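Local structure of malonyl CoA-acyl carrier protein transacylase (Bartonella henselae, 3QAT) at residues 12-15 / 16-19; 74-77 / 78-82; 121-124 / 125-129; 182-185 / 186-190. The protein probably transfers the malonyl group from malonyl-CoA to acyl carrier protein, a step that supplies the extender unit for bacterial fatty acid synthesis. All blocks are in the same frame, centred on the assembly; numbering follows the deposited sequence.

Contact 1 (12-15 / 16-19)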
loop_
_atom_site.group_PDB
_atom_site.type_symbol
_atom_site.label_atom_id
_atom_site.label_comp_id
_atom_site.label_asym_id
_atom_site.label_seq_id
_atom_site.Cartn_x
_atom_site.Cartn_y
_atom_site.Cartn_z
ATOM N N PRO A 12 1.901 2.180 -4.327
ATOM C CA PRO A 12 0.732 2.704 -3.644
ATOM C C PRO A 12 -0.253 1.644 -3.175
ATOM O O PRO A 12 -0.239 0.485 -3.657
ATOM C CB PRO A 12 0.089 3.643 -4.670
ATOM C CG PRO A 12 0.564 3.187 -5.988
ATOM C CD PRO A 12 1.930 2.530 -5.760
ATOM N N GLY A 13 -1.091 2.062 -2.230
ATOM C CA GLY A 13 -2.104 1.175 -1.657
ATOM C C GLY A 13 -3.513 1.706 -1.817
ATOM O O GLY A 13 -3.767 2.605 -2.627
ATOM N N GLN A 14 -4.415 1.129 -1.029
ATOM C CA GLN A 14 -5.852 1.431 -1.127
ATOM C C GLN A 14 -6.086 2.940 -1.082
ATOM O O GLN A 14 -5.533 3.647 -0.189
ATOM C CB GLN A 14 -6.534 0.739 0.046
ATOM C CG GLN A 14 -8.055 0.954 0.099
ATOM C CD GLN A 14 -8.839 0.003 -0.812
ATOM O OE1 GLN A 14 -8.557 -1.192 -0.888
ATOM N NE2 GLN A 14 -9.876 0.537 -1.465
ATOM N N GLY A 15 -6.883 3.434 -2.030
ATOM C CA GLY A 15 -7.137 4.857 -2.142
ATOM C C GLY A 15 -6.482 5.443 -3.378
ATOM O O GLY A 15 -6.744 6.603 -3.760
ATOM N N SER A 16 -5.602 4.665 -3.996
ATOM C CA SER A 16 -4.941 5.130 -5.229
ATOM C C SER A 16 -5.626 4.640 -6.490
ATOM O O SER A 16 -5.265 5.065 -7.599
ATOM C CB SER A 16 -3.441 4.717 -5.241
ATOM O OG SER A 16 -2.729 5.460 -4.260
ATOM N N GLN A 17 -6.638 3.799 -6.335
ATOM C CA GLN A 17 -7.343 3.249 -7.503
ATOM C C GLN A 17 -8.221 4.307 -8.155
ATOM O O GLN A 17 -8.795 5.194 -7.486
ATOM C CB GLN A 17 -8.160 1.992 -7.124
ATOM C CG GLN A 17 -9.472 2.237 -6.320
ATOM C CD GLN A 17 -9.260 2.633 -4.872
ATOM O OE1 GLN A 17 -8.163 2.525 -4.335
ATOM N NE2 GLN A 17 -10.338 3.109 -4.233
ATOM N N LEU A 18 -8.312 4.203 -9.479
ATOM C CA LEU A 18 -9.075 5.153 -10.312
ATOM C C LEU A 18 -9.614 4.362 -11.495
ATOM O O LEU A 18 -8.876 3.588 -12.079
ATOM C CB LEU A 18 -8.116 6.213 -10.917
ATOM C CG LEU A 18 -7.394 7.154 -9.951
ATOM C CD1 LEU A 18 -6.142 7.717 -10.566
ATOM C CD2 LEU A 18 -8.356 8.260 -9.541
ATOM N N ILE A 19 -10.867 4.600 -11.879
ATOM C CA ILE A 19 -11.413 3.973 -13.102
ATOM C C ILE A 19 -10.528 4.335 -14.280
ATOM O O ILE A 19 -10.154 5.515 -14.453
ATOM C CB ILE A 19 -12.830 4.481 -13.433
ATOM C CG1 ILE A 19 -13.843 3.927 -12.437
ATOM C CG2 ILE A 19 -13.225 4.124 -14.898
ATOM C CD1 ILE A 19 -15.221 4.675 -12.538
HETATM O O HOH W 1 -3.715 5.518 -1.628
HETATM O O HOH W 2 -7.742 7.351 -6.212
#
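S16 closes a type II beta turn that starts at G13, its backbone N donating to G13 O over 3.1 Å in a rather bent bond (N-H...O 142°). G15, at the third position, has the positive phi that a type II turn places there and that suits a residue without a side chain. The hydroxyl of S16 stands anti to the carbonyl carbon, beside the backbone N, which sets OG against P12 CB at 3.4 Å. Water 1 donates to S16 OG and also to Q14 O at 3.0 Å, tying the serine to the turn, while S16 O is bonded to S283 OG. This is the GQGSQ loop that follows strand 6-11; in related malonyltransferases it helps to form the oxyanion hole. Q17 comes next and folds back over the turn: CG sits between backbone N and carbonyl carbon (chi1 74°), and a second bend carries the amide to G15. There OE1 accepts G15 N at 2.8 Å, in the amide plane and on a lone pair. Q17 NE2 lies 3.8 Å from Q14 NE2, the two amide planes turned 56° apart; Q17 NE2 bonds to T60 OG1 and Q14 NE2 to T60 O. On the backbone side, water 2 donates to G15 O and, at 2.7 Å, to Q17 O. L69 of helix 62-82 packs on S16 and Q17.

Contact 2 (74-77 / 78-82)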
loop_
_atom_site.group_PDB
_atom_site.type_symbol
_atom_site.label_atom_id
_atom_site.label_comp_id
_atom_site.label_asym_id
_atom_site.label_seq_id
_atom_site.Cartn_x
_atom_site.Cartn_y
_atom_site.Cartn_z
ATOM N N MET A 74 2.565 -3.495 -11.423
ATOM C CA MET A 74 3.380 -4.516 -12.137
ATOM C C MET A 74 3.401 -4.289 -13.649
ATOM O O MET A 74 4.406 -4.577 -14.296
ATOM C CB MET A 74 2.910 -5.933 -11.786
ATOM C CG MET A 74 3.384 -6.367 -10.392
ATOM S SD MET A 74 5.190 -6.245 -10.136
ATOM C CE MET A 74 5.817 -7.254 -11.484
ATOM N N ALA A 75 2.322 -3.735 -14.217
ATOM C CA ALA A 75 2.358 -3.356 -15.649
ATOM C C ALA A 75 3.466 -2.307 -15.872
ATOM O O ALA A 75 4.269 -2.429 -16.809
ATOM C CB ALA A 75 1.005 -2.791 -16.102
ATOM N N VAL A 76 3.525 -1.291 -15.016
ATOM C CA VAL A 76 4.613 -0.303 -15.107
ATOM C C VAL A 76 5.994 -0.972 -14.977
ATOM O O VAL A 76 6.894 -0.698 -15.801
ATOM C CB VAL A 76 4.452 0.815 -14.073
ATOM C CG1 VAL A 76 5.705 1.730 -14.062
ATOM C CG2 VAL A 76 3.203 1.619 -14.376
ATOM N N ILE A 77 6.166 -1.856 -13.987
ATOM C CA ILE A 77 7.455 -2.544 -13.803
ATOM C C ILE A 77 7.841 -3.317 -15.068
ATOM O O ILE A 77 9.002 -3.257 -15.524
ATOM C CB ILE A 77 7.462 -3.489 -12.561
ATOM C CG1 ILE A 77 7.344 -2.693 -11.238
ATOM C CG2 ILE A 77 8.725 -4.424 -12.566
ATOM C CD1 ILE A 77 8.590 -1.796 -10.880
ATOM N N ARG A 78 6.883 -4.063 -15.624
ATOM C CA ARG A 78 7.219 -4.897 -16.780
ATOM C C ARG A 78 7.581 -4.073 -17.998
ATOM O O ARG A 78 8.496 -4.453 -18.747
ATOM C CB ARG A 78 6.097 -5.872 -17.123
ATOM C CG ARG A 78 5.878 -6.875 -16.042
ATOM C CD ARG A 78 6.811 -8.040 -16.199
ATOM N NE ARG A 78 6.507 -9.068 -15.201
ATOM C CZ ARG A 78 5.579 -10.023 -15.356
ATOM N NH1 ARG A 78 4.816 -10.080 -16.440
ATOM N NH2 ARG A 78 5.406 -10.911 -14.408
ATOM N N VAL A 79 6.869 -2.965 -18.212
ATOM C CA VAL A 79 7.254 -2.036 -19.293
ATOM C C VAL A 79 8.671 -1.484 -19.074
ATOM O O VAL A 79 9.494 -1.504 -19.996
ATOM C CB VAL A 79 6.220 -0.884 -19.477
ATOM C CG1 VAL A 79 6.735 0.172 -20.492
ATOM C CG2 VAL A 79 4.880 -1.432 -19.929
ATOM N N MET A 80 8.975 -1.023 -17.852
ATOM C CA MET A 80 10.320 -0.541 -17.536
ATOM C C MET A 80 11.389 -1.607 -17.792
ATOM O O MET A 80 12.449 -1.321 -18.381
ATOM C CB MET A 80 10.415 -0.059 -16.081
ATOM C CG MET A 80 9.546 1.165 -15.807
ATOM S SD MET A 80 9.724 1.736 -14.088
ATOM C CE MET A 80 11.261 2.653 -14.120
ATOM N N GLU A 81 11.128 -2.834 -17.350
ATOM C CA GLU A 81 12.058 -3.930 -17.596
ATOM C C GLU A 81 12.266 -4.207 -19.084
ATOM O O GLU A 81 13.410 -4.432 -19.504
ATOM C CB GLU A 81 11.642 -5.184 -16.834
ATOM C CG GLU A 81 11.759 -4.977 -15.327
ATOM C CD GLU A 81 11.231 -6.156 -14.550
ATOM O OE1 GLU A 81 10.283 -6.834 -15.021
ATOM O OE2 GLU A 81 11.763 -6.379 -13.442
ATOM N N GLN A 82 11.206 -4.157 -19.897
ATOM C CA GLN A 82 11.394 -4.381 -21.348
ATOM C C GLN A 82 12.282 -3.294 -21.954
ATOM O O GLN A 82 13.064 -3.547 -22.890
ATOM C CB GLN A 82 10.058 -4.454 -22.108
ATOM C CG GLN A 82 10.284 -4.758 -23.587
ATOM C CD GLN A 82 9.090 -5.364 -24.319
ATOM O OE1 GLN A 82 8.062 -5.701 -23.723
ATOM N NE2 GLN A 82 9.236 -5.511 -25.641
#
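I77 O receives the shortest bond of this helical stretch, from E81 N at 2.8 Å with an N-H...O angle of 165°. The same carbonyl oxygen has E81 CG 3.3 Å away, and the two side chains cross obliquely beside it: methyl CG2 of I77 touches E81 CD at 3.6 Å and stands almost equally far from both carboxylate oxygens. I77 puts that methyl there because CG1 turns to the side of the backbone N (chi1 -66°), leaving CG2 to lean along the helix toward E81. One residue back, V76 and M80 run side by side and point the same way, V76 CG1 meeting M80 SD at 4.0 Å, and M80 CG rests on V76 O at 3.2 Å. These turns end helix 62-82, whose I77 and M80 pack against F9 of strand 6-11 in the parallel sheet of the acyl transferase fold. M80 also reaches I309, A312 and L316 of helix 306-316. The next flank carries A75 and V79: V79 CG2 lies 3.3 Å from A75 O, while A75 itself packs on A32 and F36 of helix 30-43. M74 and R78 make the looser pairing. M74 is bent twice and brings CE to within 4.2 Å of R78 NE, whereas R78 CG sits closer to the backbone, 3.2 Å from M74 O.

Contact 3 (121-124 / 125-129)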
loop_
_atom_site.group_PDB
_atom_site.type_symbol
_atom_site.label_atom_id
_atom_site.label_comp_id
_atom_site.label_asym_id
_atom_site.label_seq_id
_atom_site.Cartn_x
_atom_site.Cartn_y
_atom_site.Cartn_z
ATOM N N ARG A 121 -6.209 -11.084 -3.532
ATOM C CA ARG A 121 -7.622 -11.416 -3.501
ATOM C C ARG A 121 -8.009 -12.082 -2.154
ATOM O O ARG A 121 -9.011 -11.726 -1.547
ATOM C CB ARG A 121 -7.977 -12.270 -4.731
ATOM C CG ARG A 121 -9.362 -12.911 -4.724
ATOM C CD ARG A 121 -10.517 -11.932 -4.526
ATOM N NE ARG A 121 -10.549 -10.810 -5.486
ATOM C CZ ARG A 121 -11.047 -10.882 -6.724
ATOM N NH1 ARG A 121 -11.448 -12.039 -7.255
ATOM N NH2 ARG A 121 -11.107 -9.768 -7.454
ATOM N N ILE A 122 -7.161 -12.996 -1.681
ATOM C CA ILE A 122 -7.378 -13.628 -0.359
ATOM C C ILE A 122 -7.350 -12.544 0.722
ATOM O O ILE A 122 -8.199 -12.537 1.642
ATOM C CB ILE A 122 -6.306 -14.723 -0.109
ATOM C CG1 ILE A 122 -6.633 -15.937 -0.986
ATOM C CG2 ILE A 122 -6.270 -15.109 1.394
ATOM C CD1 ILE A 122 -5.429 -16.910 -1.123
ATOM N N ARG A 123 -6.408 -11.609 0.597
ATOM C CA ARG A 123 -6.250 -10.573 1.606
ATOM C C ARG A 123 -7.490 -9.663 1.646
ATOM O O ARG A 123 -8.049 -9.396 2.717
ATOM C CB ARG A 123 -4.993 -9.753 1.279
ATOM C CG ARG A 123 -4.512 -8.856 2.418
ATOM C CD ARG A 123 -3.117 -8.312 2.076
ATOM N NE ARG A 123 -2.553 -7.410 3.110
ATOM C CZ ARG A 123 -2.759 -6.085 3.145
ATOM N NH1 ARG A 123 -3.572 -5.478 2.255
ATOM N NH2 ARG A 123 -2.181 -5.343 4.095
ATOM N N GLY A 124 -7.928 -9.222 0.467
ATOM C CA GLY A 124 -9.102 -8.334 0.360
ATOM C C GLY A 124 -10.362 -9.041 0.842
ATOM O O GLY A 124 -11.135 -8.476 1.601
ATOM N N ASN A 125 -10.554 -10.288 0.417
ATOM C CA ASN A 125 -11.722 -11.053 0.871
ATOM C C ASN A 125 -11.733 -11.183 2.402
ATOM O O ASN A 125 -12.800 -11.001 3.053
ATOM C CB ASN A 125 -11.756 -12.447 0.238
ATOM C CG ASN A 125 -12.299 -12.463 -1.193
ATOM O OD1 ASN A 125 -12.964 -11.530 -1.640
ATOM N ND2 ASN A 125 -12.023 -13.544 -1.903
ATOM N N ALA A 126 -10.574 -11.509 2.978
ATOM C CA ALA A 126 -10.485 -11.782 4.423
ATOM C C ALA A 126 -10.680 -10.506 5.218
ATOM O O ALA A 126 -11.339 -10.509 6.264
ATOM C CB ALA A 126 -9.173 -12.442 4.784
ATOM N N MET A 127 -10.137 -9.407 4.700
ATOM C CA MET A 127 -10.335 -8.092 5.349
ATOM C C MET A 127 -11.793 -7.610 5.305
ATOM O O MET A 127 -12.310 -7.138 6.330
ATOM C CB MET A 127 -9.401 -7.073 4.722
ATOM C CG MET A 127 -7.977 -7.328 5.143
ATOM S SD MET A 127 -6.863 -6.162 4.359
ATOM C CE MET A 127 -5.425 -6.578 5.202
ATOM N N GLN A 128 -12.449 -7.751 4.155
ATOM C CA GLN A 128 -13.853 -7.340 4.003
ATOM C C GLN A 128 -14.720 -8.103 5.013
ATOM O O GLN A 128 -15.691 -7.544 5.544
ATOM C CB GLN A 128 -14.347 -7.571 2.560
ATOM C CG GLN A 128 -15.788 -7.039 2.229
ATOM C CD GLN A 128 -15.862 -5.523 1.968
ATOM O OE1 GLN A 128 -16.735 -4.831 2.513
ATOM N NE2 GLN A 128 -14.959 -5.001 1.127
ATOM N N ALA A 129 -14.345 -9.356 5.294
ATOM C CA ALA A 129 -15.154 -10.282 6.124
ATOM C C ALA A 129 -14.787 -10.337 7.614
ATOM O O ALA A 129 -15.485 -10.986 8.395
ATOM C CB ALA A 129 -15.107 -11.705 5.519
#
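R123 and M127 form the tight, buried half of this contact, one turn apart on helix 113-129. The methyl CE of M127 lies squarely over one face of the R123 guanidinium, 3.4 Å from CZ and 3.6 Å from both NE and NH2. R123 runs straight out from CG to NE, and M127, with CG beside its backbone N (chi1 -72°) and extended beyond, crosses it at a slant and sets its terminal methyl on that face. M127 CG also rests on R123 O at 3.2 Å. Around the pair close M218 and A214 of helix 212-224, together with F206. The opposite character belongs to R121 and N125: here the amide nitrogen ND2 approaches the aliphatic R121 CD at 3.4 Å, and the amide and guanidinium planes differ by 36°. R121, bent at chi2 and chi3, sends its polar end to A63 O and into a salt bridge with E45. N125 and Q128 are exposed, and G124 O takes Q128 N at 3.0 Å. R123 NH1 bonds to Q66 OE1 and NH2 to Q256 OE1 and S98 OG, the last being the serine of a probable GxSxG nucleophile elbow. With a methyl on one face and bonds to both terminal nitrogens, the guanidinium is probably restrained in its rotation, consistent with the arginine that pairs with the malonyl carboxylate in related transacylases.

Contact 4 (182-185 / 186-190)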
loop_
_atom_site.group_PDB
_atom_site.type_symbol
_atom_site.label_atom_id
_atom_site.label_comp_id
_atom_site.label_asym_id
_atom_site.label_seq_id
_atom_site.Cartn_x
_atom_site.Cartn_y
_atom_site.Cartn_z
ATOM N N VAL A 182 -14.052 5.041 17.725
ATOM C CA VAL A 182 -13.466 5.860 16.651
ATOM C C VAL A 182 -14.252 7.167 16.450
ATOM O O VAL A 182 -13.659 8.258 16.268
ATOM C CB VAL A 182 -13.338 5.047 15.320
ATOM C CG1 VAL A 182 -12.833 5.943 14.151
ATOM C CG2 VAL A 182 -12.384 3.844 15.502
ATOM N N GLU A 183 -15.578 7.074 16.520
ATOM C CA GLU A 183 -16.433 8.257 16.445
ATOM C C GLU A 183 -16.084 9.266 17.553
ATOM O O GLU A 183 -15.981 10.473 17.299
ATOM C CB GLU A 183 -17.908 7.848 16.523
ATOM C CG GLU A 183 -18.866 9.014 16.274
ATOM C CD GLU A 183 -20.322 8.659 16.543
ATOM O OE1 GLU A 183 -20.619 7.485 16.880
ATOM O OE2 GLU A 183 -21.171 9.576 16.455
ATOM N N THR A 184 -15.899 8.755 18.771
ATOM C CA THR A 184 -15.560 9.607 19.911
ATOM C C THR A 184 -14.183 10.221 19.709
ATOM O O THR A 184 -13.975 11.384 19.999
ATOM C CB THR A 184 -15.648 8.857 21.248
ATOM O OG1 THR A 184 -16.955 8.271 21.354
ATOM C CG2 THR A 184 -15.416 9.818 22.421
ATOM N N ALA A 185 -13.253 9.424 19.193
ATOM C CA ALA A 185 -11.907 9.900 18.922
ATOM C C ALA A 185 -11.901 11.067 17.946
ATOM O O ALA A 185 -11.104 11.998 18.105
ATOM C CB ALA A 185 -11.034 8.748 18.392
ATOM N N VAL A 186 -12.768 11.015 16.930
ATOM C CA VAL A 186 -12.930 12.147 16.002
ATOM C C VAL A 186 -13.377 13.419 16.749
ATOM O O VAL A 186 -12.813 14.500 16.527
ATOM C CB VAL A 186 -13.863 11.795 14.789
ATOM C CG1 VAL A 186 -14.200 13.027 13.973
ATOM C CG2 VAL A 186 -13.171 10.778 13.872
ATOM N N GLU A 187 -14.373 13.279 17.626
ATOM C CA GLU A 187 -14.844 14.408 18.451
ATOM C C GLU A 187 -13.687 15.000 19.251
ATOM O O GLU A 187 -13.481 16.227 19.229
ATOM C CB GLU A 187 -15.967 13.957 19.386
ATOM C CG GLU A 187 -17.225 13.536 18.646
ATOM C CD GLU A 187 -18.213 12.777 19.527
ATOM O OE1 GLU A 187 -17.914 12.529 20.719
ATOM O OE2 GLU A 187 -19.300 12.415 19.017
ATOM N N VAL A 188 -12.910 14.131 19.905
ATOM C CA VAL A 188 -11.779 14.576 20.722
ATOM C C VAL A 188 -10.696 15.249 19.870
ATOM O O VAL A 188 -10.176 16.314 20.205
ATOM C CB VAL A 188 -11.188 13.438 21.569
ATOM C CG1 VAL A 188 -9.999 13.951 22.386
ATOM C CG2 VAL A 188 -12.258 12.861 22.519
ATOM N N ALA A 189 -10.373 14.646 18.724
ATOM C CA ALA A 189 -9.387 15.252 17.830
ATOM C C ALA A 189 -9.777 16.657 17.386
ATOM O O ALA A 189 -8.927 17.569 17.341
ATOM C CB ALA A 189 -9.173 14.362 16.608
ATOM N N SER A 190 -11.060 16.826 17.039
ATOM C CA SER A 190 -11.615 18.117 16.643
ATOM C C SER A 190 -11.507 19.128 17.791
ATOM O O SER A 190 -11.115 20.277 17.587
ATOM C CB SER A 190 -13.084 17.943 16.250
ATOM O OG SER A 190 -13.613 19.148 15.741
HETATM O O HOH W 3 -19.867 12.337 16.515
HETATM O O HOH W 4 -19.346 9.779 19.934
#
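The carboxylates of E183 and E187 stand near each other at the surface of helix 179-191, OE2 to OE2 4.3 Å. Water 3 bridges them, donating to E183 OE2 and, at 2.6 Å, to E187 OE2. Water 4 gives E187 OE2 a second donor at 2.8 Å and links it to T184 OG1. The other oxygen, E187 OE1, comes down beside the backbone of T184, 3.8 Å from its CA. E187 reaches this spot by turning CG to the side of its backbone N (chi1 -66°) and then running extended back along the helix, whereas T184 OG1 is bonded to K180 O. The inner flank is apolar. V182 and V186 pack on A139 of strand 136-142, and V186 and A189 on A197 of strand 196-200, so the helix lies against the mixed sheet of the smaller subdomain; A185, V188 and A189 also meet I152 of helix 146-155. Inside the helix A189 N bonds to A185 O at 2.8 Å, but E187 N to E183 O is stretched to 3.3 Å. Two like charges this close would probably raise each other's proton affinity somewhat, and the shared water should soften their repulsion.

How the contacts relate
Contacts 1 and 2 share helix 62-82: contact 1 is a loop lying against it, contact 2 its final turns. The same helix also touches contact 3, through A63 and Q66. Contact 2 is the most buried and mainly apolar; contact 1, near the centre of the chain, is a polar turn built on backbone and amide bonds. Contacts 1 and 3, with nearest atoms about 7 Å apart, lie by the probable nucleophile elbow, and contact 3 turns a guanidinium toward it. Contact 4 belongs to the other subdomain, its centre 43 Å from that of contact 2, and is amphipathic, with hydrated acids outside and valines and alanines packed on the sheet and on helix 146-155.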